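Local atomic coordinates of kojibiose phosphorylase (Gut metagenome, PDB entry 6W0P), a protein that belongs to glycoside hydrolase family 65, a group of carbohydrate-active enzymes whose catalytic domain is an (alpha/alpha)6 barrel. Residues 393-398 with 415-420; 422-427 with 446-451. All coordinates share one frame; numbering follows the deposited sequence.

Contact 1: 393-398 with 415-420; sequences GACFPV and TQFQPS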
ATOM      1  N   GLY A 393      -4.874 -16.565  19.786  1.00 37.99           N
ATOM      2  CA  GLY A 393      -4.170 -17.770  19.319  1.00 37.09           C
ATOM      3  C   GLY A 393      -2.920 -17.400  18.532  1.00 36.93           C
ATOM      4  O   GLY A 393      -2.264 -16.398  18.881  1.00 36.76           O
ATOM      5  N   ALA A 394      -2.557 -18.214  17.542  1.00 35.50           N
ATOM      6  CA  ALA A 394      -1.271 -18.096  16.826  1.00 35.36           C
ATOM      7  C   ALA A 394      -1.547 -17.941  15.322  1.00 34.58           C
ATOM      8  O   ALA A 394      -2.135 -18.865  14.730  1.00 35.16           O
ATOM      9  CB  ALA A 394      -0.388 -19.282  17.127  1.00 35.22           C
ATOM     10  N   CYS A 395      -1.197 -16.775  14.770  1.00 33.74           N
ATOM     11  CA  CYS A 395      -1.262 -16.452  13.328  1.00 32.64           C
ATOM     12  C   CYS A 395       0.168 -16.494  12.805  1.00 31.89           C
ATOM     13  O   CYS A 395       0.896 -15.505  13.013  1.00 32.57           O
ATOM     14  CB  CYS A 395      -1.887 -15.091  13.073  1.00 32.62           C
ATOM     15  SG  CYS A 395      -1.917 -14.653  11.314  1.00 32.92           S
ATOM     16  N   PHE A 396       0.591 -17.621  12.243  1.00 30.47           N
ATOM     17  CA  PHE A 396       1.957 -17.765  11.690  1.00 30.08           C
ATOM     18  C   PHE A 396       2.076 -16.858  10.468  1.00 30.13           C
ATOM     19  O   PHE A 396       1.170 -16.773   9.629  1.00 29.63           O
ATOM     20  CB  PHE A 396       2.272 -19.232  11.383  1.00 30.28           C
ATOM     21  CG  PHE A 396       2.625 -20.040  12.596  1.00 30.27           C
ATOM     22  CD1 PHE A 396       3.916 -20.015  13.102  1.00 30.65           C
ATOM     23  CD2 PHE A 396       1.667 -20.789  13.248  1.00 30.54           C
ATOM     24  CE1 PHE A 396       4.233 -20.723  14.252  1.00 30.93           C
ATOM     25  CE2 PHE A 396       1.983 -21.483  14.404  1.00 30.99           C
ATOM     26  CZ  PHE A 396       3.266 -21.455  14.901  1.00 30.98           C
ATOM     27  N   PRO A 397       3.222 -16.165  10.318  1.00 30.14           N
ATOM     28  CA  PRO A 397       3.361 -15.148   9.287  1.00 30.02           C
ATOM     29  C   PRO A 397       3.542 -15.679   7.860  1.00 29.88           C
ATOM     30  O   PRO A 397       4.010 -16.785   7.691  1.00 30.41           O
ATOM     31  CB  PRO A 397       4.617 -14.401   9.761  1.00 30.80           C
ATOM     32  CG  PRO A 397       5.454 -15.492  10.430  1.00 31.01           C
ATOM     33  CD  PRO A 397       4.421 -16.309  11.162  1.00 30.96           C
ATOM     34  N   VAL A 398       3.246 -14.826   6.875  1.00 29.48           N
ATOM     35  CA  VAL A 398       3.499 -15.053   5.422  1.00 29.38           C
ATOM     36  C   VAL A 398       5.004 -15.224   5.208  1.00 29.67           C
ATOM     37  O   VAL A 398       5.430 -16.219   4.584  1.00 28.82           O
ATOM     38  CB  VAL A 398       2.937 -13.895   4.578  1.00 29.03           C
ATOM     39  CG1 VAL A 398       3.368 -14.000   3.131  1.00 28.82           C
ATOM     40  CG2 VAL A 398       1.424 -13.825   4.680  1.00 29.55           C
ATOM     41  N   THR A 415      -4.289 -10.989   4.955  1.00 27.90           N
ATOM     42  CA  THR A 415      -5.364 -11.685   4.200  1.00 28.02           C
ATOM     43  C   THR A 415      -5.151 -13.194   4.063  1.00 27.71           C
ATOM     44  O   THR A 415      -6.174 -13.874   3.816  1.00 28.15           O
ATOM     45  CB  THR A 415      -5.536 -11.053   2.821  1.00 27.97           C
ATOM     46  OG1 THR A 415      -4.312 -11.228   2.116  1.00 28.13           O
ATOM     47  CG2 THR A 415      -5.916  -9.598   2.928  1.00 27.89           C
ATOM     48  N   GLN A 416      -3.922 -13.690   4.194  1.00 27.14           N
ATOM     49  CA  GLN A 416      -3.553 -15.082   3.827  1.00 27.48           C
ATOM     50  C   GLN A 416      -3.237 -15.869   5.097  1.00 27.74           C
ATOM     51  O   GLN A 416      -2.240 -15.542   5.761  1.00 27.83           O
ATOM     52  CB  GLN A 416      -2.341 -15.116   2.893  1.00 27.06           C
ATOM     53  CG  GLN A 416      -2.615 -14.633   1.475  1.00 27.10           C
ATOM     54  CD  GLN A 416      -1.374 -14.773   0.626  1.00 26.98           C
ATOM     55  OE1 GLN A 416      -0.360 -14.135   0.908  1.00 26.46           O
ATOM     56  NE2 GLN A 416      -1.415 -15.701  -0.328  1.00 26.40           N
ATOM     57  N   PHE A 417      -4.017 -16.904   5.402  1.00 28.58           N
ATOM     58  CA  PHE A 417      -3.798 -17.731   6.617  1.00 28.85           C
ATOM     59  C   PHE A 417      -3.204 -19.082   6.227  1.00 28.21           C
ATOM     60  O   PHE A 417      -3.050 -19.937   7.120  1.00 28.43           O
ATOM     61  CB  PHE A 417      -5.081 -17.730   7.455  1.00 29.50           C
ATOM     62  CG  PHE A 417      -5.579 -16.323   7.666  1.00 29.93           C
ATOM     63  CD1 PHE A 417      -4.721 -15.330   8.103  1.00 30.46           C
ATOM     64  CD2 PHE A 417      -6.871 -15.965   7.339  1.00 30.71           C
ATOM     65  CE1 PHE A 417      -5.162 -14.020   8.254  1.00 30.76           C
ATOM     66  CE2 PHE A 417      -7.315 -14.660   7.495  1.00 30.58           C
ATOM     67  CZ  PHE A 417      -6.461 -13.689   7.945  1.00 30.45           C
ATOM     68  N   GLN A 418      -2.791 -19.237   4.965  1.00 27.98           N
ATOM     69  CA  GLN A 418      -2.106 -20.466   4.482  1.00 27.96           C
ATOM     70  C   GLN A 418      -0.898 -20.778   5.358  1.00 27.75           C
ATOM     71  O   GLN A 418      -0.574 -21.944   5.497  1.00 29.11           O
ATOM     72  CB  GLN A 418      -1.723 -20.396   2.989  1.00 27.89           C
ATOM     73  CG  GLN A 418      -0.778 -19.263   2.596  1.00 27.50           C
ATOM     74  CD  GLN A 418      -0.909 -18.865   1.140  1.00 27.22           C
ATOM     75  OE1 GLN A 418      -2.005 -18.810   0.584  1.00 27.09           O
ATOM     76  NE2 GLN A 418       0.214 -18.594   0.508  1.00 26.08           N
ATOM     77  N   PRO A 419      -0.162 -19.839   5.995  1.00 28.02           N
ATOM     78  CA  PRO A 419       0.948 -20.270   6.851  1.00 27.83           C
ATOM     79  C   PRO A 419       0.478 -21.020   8.108  1.00 28.72           C
ATOM     80  O   PRO A 419       1.130 -21.978   8.508  1.00 28.90           O
ATOM     81  CB  PRO A 419       1.670 -18.975   7.227  1.00 27.93           C
ATOM     82  CG  PRO A 419       1.156 -17.920   6.250  1.00 27.67           C
ATOM     83  CD  PRO A 419      -0.233 -18.367   5.864  1.00 27.77           C
ATOM     84  N   SER A 420      -0.642 -20.574   8.691  1.00 28.56           N
ATOM     85  CA  SER A 420      -1.248 -21.142   9.917  1.00 28.84           C
ATOM     86  C   SER A 420      -1.845 -22.527   9.615  1.00 28.78           C
ATOM     87  O   SER A 420      -1.467 -23.480  10.287  1.00 28.61           O
ATOM     88  CB  SER A 420      -2.262 -20.197  10.506  1.00 29.00           C
ATOM     89  OG  SER A 420      -1.624 -19.025  10.987  1.00 28.71           O
TER
HETATM   90  O   HOH W   1      -1.414 -17.077   9.177  1.00 31.22           O
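P419 presses the beta-carbon side of its ring against the backbone of F396 and P397, at the entrance to helix 418-434 in the (alpha/alpha)6-barrel catalytic domain. How a loop can be fitted to the first turn of a barrel helix is plain here, with F417 as N-cap and P419 within that turn. P419 CB meets F396 CB at 4.2 Å and comes down on two carbonyl oxygens, F396 O at 3.3 Å and P397 O at 3.2 Å, a close fit for carbon against oxygen. V398 extends the apolar patch through CG2, which lies near P419 CG and also near Q416 OE1, the V398 and Q416 side chains meeting almost perpendicularly. F396 meets P419 chiefly with CB, and the edge of its ring faces S420 OG; CG lies anti to the carbonyl carbon (chi1 -78°), which carries the rest of the ring off to I451 on helix 437-458. Farther out, C395 SG approaches the F417 ring obliquely, 5.4 Å from its centroid, and F417 meets F454 edge-to-face. At the polar edge S420 OG is gripped twice. The backbone N-H of F396 donates to it over 2.9 Å, noticeably bent at 137°. A second bond joins it to a water that lies in plane at the edge of the F417 ring and bridges the two segments, 2.7 Å from S420 OG and donating to F396 O at 2.6 Å.

Contact 2: 422-427 with 446-451; sequences GVFYAI and EMLVEI
M447 reaches V423 and I427 across a helical hairpin, an antiparallel pair in the barrel domain that illustrates how apolar packing can join two successive helices. The axes of the two short segments approach to 10.0 Å, with 151° between their directions. M447 touches at both ends of its side chain: CB rests on I427 CD1 at 3.7 Å, and a bend at the sulfur (chi3 87°) brings CE to V423 CG1 at 3.6 Å, where the two side chains cross at about a right angle. One residue on, L448 and I427 lie alongside each other, pointing opposite ways. L448 CD2 is shared, lying 3.6 Å from I427 CD1 and 4.1 Å from F424 CD1, close to the plane of the F424 ring and at its edge. A turn later, I451 places CD1 near the start of 422-427, 4.0 Å from V423 CG1 and also beside the backbone N of F424. I427 and V423, a turn apart, are thus each held between two residues of 446-451. Around this buried seam, helix 365-376 packs R375 against V423 and M447, while helix 487-504 covers F424 and L448, with Y499 touching both.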
ATOM      1  N   GLY A 422      -0.940 -24.206   7.110  1.00 29.31           N
ATOM      2  CA  GLY A 422       0.278 -24.910   6.654  1.00 29.22           C
ATOM      3  C   GLY A 422       1.030 -25.596   7.789  1.00 28.61           C
ATOM      4  O   GLY A 422       1.481 -26.753   7.610  1.00 28.51           O
ATOM      5  N   VAL A 423       1.179 -24.928   8.923  1.00 28.22           N
ATOM      6  CA  VAL A 423       1.742 -25.567  10.152  1.00 28.78           C
ATOM      7  C   VAL A 423       0.794 -26.685  10.603  1.00 29.25           C
ATOM      8  O   VAL A 423       1.291 -27.771  10.882  1.00 29.67           O
ATOM      9  CB  VAL A 423       2.089 -24.547  11.257  1.00 28.42           C
ATOM     10  CG1 VAL A 423       2.664 -25.223  12.489  1.00 28.26           C
ATOM     11  CG2 VAL A 423       3.080 -23.500  10.744  1.00 27.92           C
ATOM     12  N   PHE A 424      -0.524 -26.482  10.609  1.00 30.34           N
ATOM     13  CA  PHE A 424      -1.479 -27.564  10.965  1.00 30.89           C
ATOM     14  C   PHE A 424      -1.198 -28.780  10.065  1.00 31.57           C
ATOM     15  O   PHE A 424      -0.960 -29.896  10.591  1.00 32.51           O
ATOM     16  CB  PHE A 424      -2.934 -27.125  10.839  1.00 31.43           C
ATOM     17  CG  PHE A 424      -3.796 -28.236  10.298  1.00 31.94           C
ATOM     18  CD1 PHE A 424      -3.967 -29.412  11.016  1.00 32.57           C
ATOM     19  CD2 PHE A 424      -4.404 -28.125   9.063  1.00 31.75           C
ATOM     20  CE1 PHE A 424      -4.697 -30.469  10.488  1.00 32.80           C
ATOM     21  CE2 PHE A 424      -5.148 -29.175   8.542  1.00 32.39           C
ATOM     22  CZ  PHE A 424      -5.295 -30.347   9.254  1.00 32.28           C
ATOM     23  N   TYR A 425      -1.160 -28.577   8.745  1.00 30.65           N
ATOM     24  CA  TYR A 425      -0.963 -29.674   7.763  1.00 30.53           C
ATOM     25  C   TYR A 425       0.394 -30.369   7.960  1.00 30.53           C
ATOM     26  O   TYR A 425       0.433 -31.574   7.782  1.00 30.27           O
ATOM     27  CB  TYR A 425      -1.093 -29.172   6.328  1.00 29.48           C
ATOM     28  CG  TYR A 425      -1.106 -30.284   5.322  1.00 29.14           C
ATOM     29  CD1 TYR A 425      -2.268 -30.959   5.026  1.00 28.87           C
ATOM     30  CD2 TYR A 425       0.058 -30.674   4.670  1.00 29.12           C
ATOM     31  CE1 TYR A 425      -2.288 -31.984   4.097  1.00 29.06           C
ATOM     32  CE2 TYR A 425       0.058 -31.704   3.752  1.00 28.45           C
ATOM     33  CZ  TYR A 425      -1.120 -32.364   3.460  1.00 28.98           C
ATOM     34  OH  TYR A 425      -1.143 -33.370   2.533  1.00 28.93           O
ATOM     35  N   ALA A 426       1.476 -29.633   8.221  1.00 30.52           N
ATOM     36  CA  ALA A 426       2.801 -30.218   8.520  1.00 31.26           C
ATOM     37  C   ALA A 426       2.691 -31.147   9.736  1.00 31.79           C
ATOM     38  O   ALA A 426       3.187 -32.277   9.640  1.00 31.41           O
ATOM     39  CB  ALA A 426       3.843 -29.140   8.737  1.00 31.41           C
ATOM     40  N   ILE A 427       2.046 -30.709  10.829  1.00 32.45           N
ATOM     41  CA  ILE A 427       1.886 -31.553  12.048  1.00 33.05           C
ATOM     42  C   ILE A 427       1.181 -32.847  11.638  1.00 33.87           C
ATOM     43  O   ILE A 427       1.730 -33.940  11.936  1.00 35.27           O
ATOM     44  CB  ILE A 427       1.146 -30.798  13.160  1.00 33.55           C
ATOM     45  CG1 ILE A 427       2.013 -29.699  13.775  1.00 33.49           C
ATOM     46  CG2 ILE A 427       0.626 -31.752  14.223  1.00 33.91           C
ATOM     47  CD1 ILE A 427       1.208 -28.633  14.500  1.00 34.13           C
ATOM     48  N   GLU A 446      -0.368 -28.348  21.620  1.00 37.17           N
ATOM     49  CA  GLU A 446      -0.270 -26.908  21.951  1.00 37.82           C
ATOM     50  C   GLU A 446      -0.375 -26.070  20.663  1.00 37.74           C
ATOM     51  O   GLU A 446      -1.209 -25.131  20.639  1.00 38.18           O
ATOM     52  CB  GLU A 446       1.021 -26.595  22.703  1.00 38.37           C
ATOM     53  CG  GLU A 446       1.001 -25.183  23.265  1.00 38.99           C
ATOM     54  CD  GLU A 446       2.299 -24.726  23.888  1.00 40.48           C
ATOM     55  OE1 GLU A 446       3.134 -25.595  24.183  1.00 41.87           O
ATOM     56  OE2 GLU A 446       2.477 -23.498  24.055  1.00 42.20           O
ATOM     57  N   MET A 447       0.428 -26.405  19.646  1.00 37.41           N
ATOM     58  CA  MET A 447       0.465 -25.711  18.331  1.00 37.24           C
ATOM     59  C   MET A 447      -0.911 -25.774  17.676  1.00 37.42           C
ATOM     60  O   MET A 447      -1.311 -24.756  17.088  1.00 37.05           O
ATOM     61  CB  MET A 447       1.477 -26.349  17.380  1.00 36.55           C
ATOM     62  CG  MET A 447       2.884 -26.188  17.854  1.00 36.13           C
ATOM     63  SD  MET A 447       4.011 -27.166  16.887  1.00 35.35           S
ATOM     64  CE  MET A 447       4.354 -25.995  15.571  1.00 35.15           C
ATOM     65  N   LEU A 448      -1.591 -26.919  17.767  1.00 37.56           N
ATOM     66  CA  LEU A 448      -2.903 -27.126  17.099  1.00 37.89           C
ATOM     67  C   LEU A 448      -3.992 -26.300  17.812  1.00 39.14           C
ATOM     68  O   LEU A 448      -4.906 -25.762  17.108  1.00 39.52           O
ATOM     69  CB  LEU A 448      -3.253 -28.613  17.104  1.00 38.58           C
ATOM     70  CG  LEU A 448      -2.387 -29.514  16.221  1.00 38.68           C
ATOM     71  CD1 LEU A 448      -2.881 -30.954  16.310  1.00 39.14           C
ATOM     72  CD2 LEU A 448      -2.391 -29.049  14.763  1.00 38.09           C
ATOM     73  N   VAL A 449      -3.937 -26.203  19.150  1.00 38.23           N
ATOM     74  CA  VAL A 449      -4.957 -25.448  19.938  1.00 37.53           C
ATOM     75  C   VAL A 449      -4.767 -23.964  19.624  1.00 36.60           C
ATOM     76  O   VAL A 449      -5.760 -23.282  19.352  1.00 35.22           O
ATOM     77  CB  VAL A 449      -4.874 -25.764  21.447  1.00 37.73           C
ATOM     78  CG1 VAL A 449      -5.620 -24.739  22.299  1.00 37.25           C
ATOM     79  CG2 VAL A 449      -5.385 -27.166  21.730  1.00 37.68           C
ATOM     80  N   GLU A 450      -3.517 -23.500  19.634  1.00 36.83           N
ATOM     81  CA  GLU A 450      -3.198 -22.076  19.360  1.00 37.04           C
ATOM     82  C   GLU A 450      -3.648 -21.712  17.940  1.00 35.42           C
ATOM     83  O   GLU A 450      -4.262 -20.640  17.801  1.00 35.56           O
ATOM     84  CB  GLU A 450      -1.712 -21.772  19.579  1.00 37.68           C
ATOM     85  CG  GLU A 450      -1.276 -21.902  21.033  1.00 38.99           C
ATOM     86  CD  GLU A 450      -1.881 -20.919  22.028  1.00 39.69           C
ATOM     87  OE1 GLU A 450      -2.604 -19.993  21.596  1.00 39.21           O
ATOM     88  OE2 GLU A 450      -1.654 -21.111  23.245  1.00 41.59           O
ATOM     89  N   ILE A 451      -3.366 -22.550  16.928  1.00 34.11           N
ATOM     90  CA  ILE A 451      -3.750 -22.249  15.515  1.00 32.92           C
ATOM     91  C   ILE A 451      -5.273 -22.239  15.421  1.00 33.25           C
ATOM     92  O   ILE A 451      -5.814 -21.291  14.826  1.00 33.79           O
ATOM     93  CB  ILE A 451      -3.129 -23.224  14.501  1.00 32.38           C
ATOM     94  CG1 ILE A 451      -1.607 -23.081  14.439  1.00 31.80           C
ATOM     95  CG2 ILE A 451      -3.765 -23.054  13.131  1.00 31.56           C
ATOM     96  CD1 ILE A 451      -0.929 -24.307  13.896  1.00 31.60           C
TER

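How the contacts relate
Both contacts are buried and use helix 418-434, contact 1 at its first turn and contact 2 just beyond. Their chemistry follows their place. Each includes sulfur and aromatic groups, but where a loop meets the helix start, contact 1 adds a polar edge, with a backbone-to-hydroxyl bond and a bridging water; where helix meets helix, contact 2 is apolar packing throughout. With centres about 10 Å apart, they also touch through helix 437-458: A394 N makes a probable hydrogen bond to E450 O at 3.0 Å, the F396 ring packs on I451, and S420 O lies against I451 CG2. The loop 393-398 is therefore fitted to both helices of the hairpin.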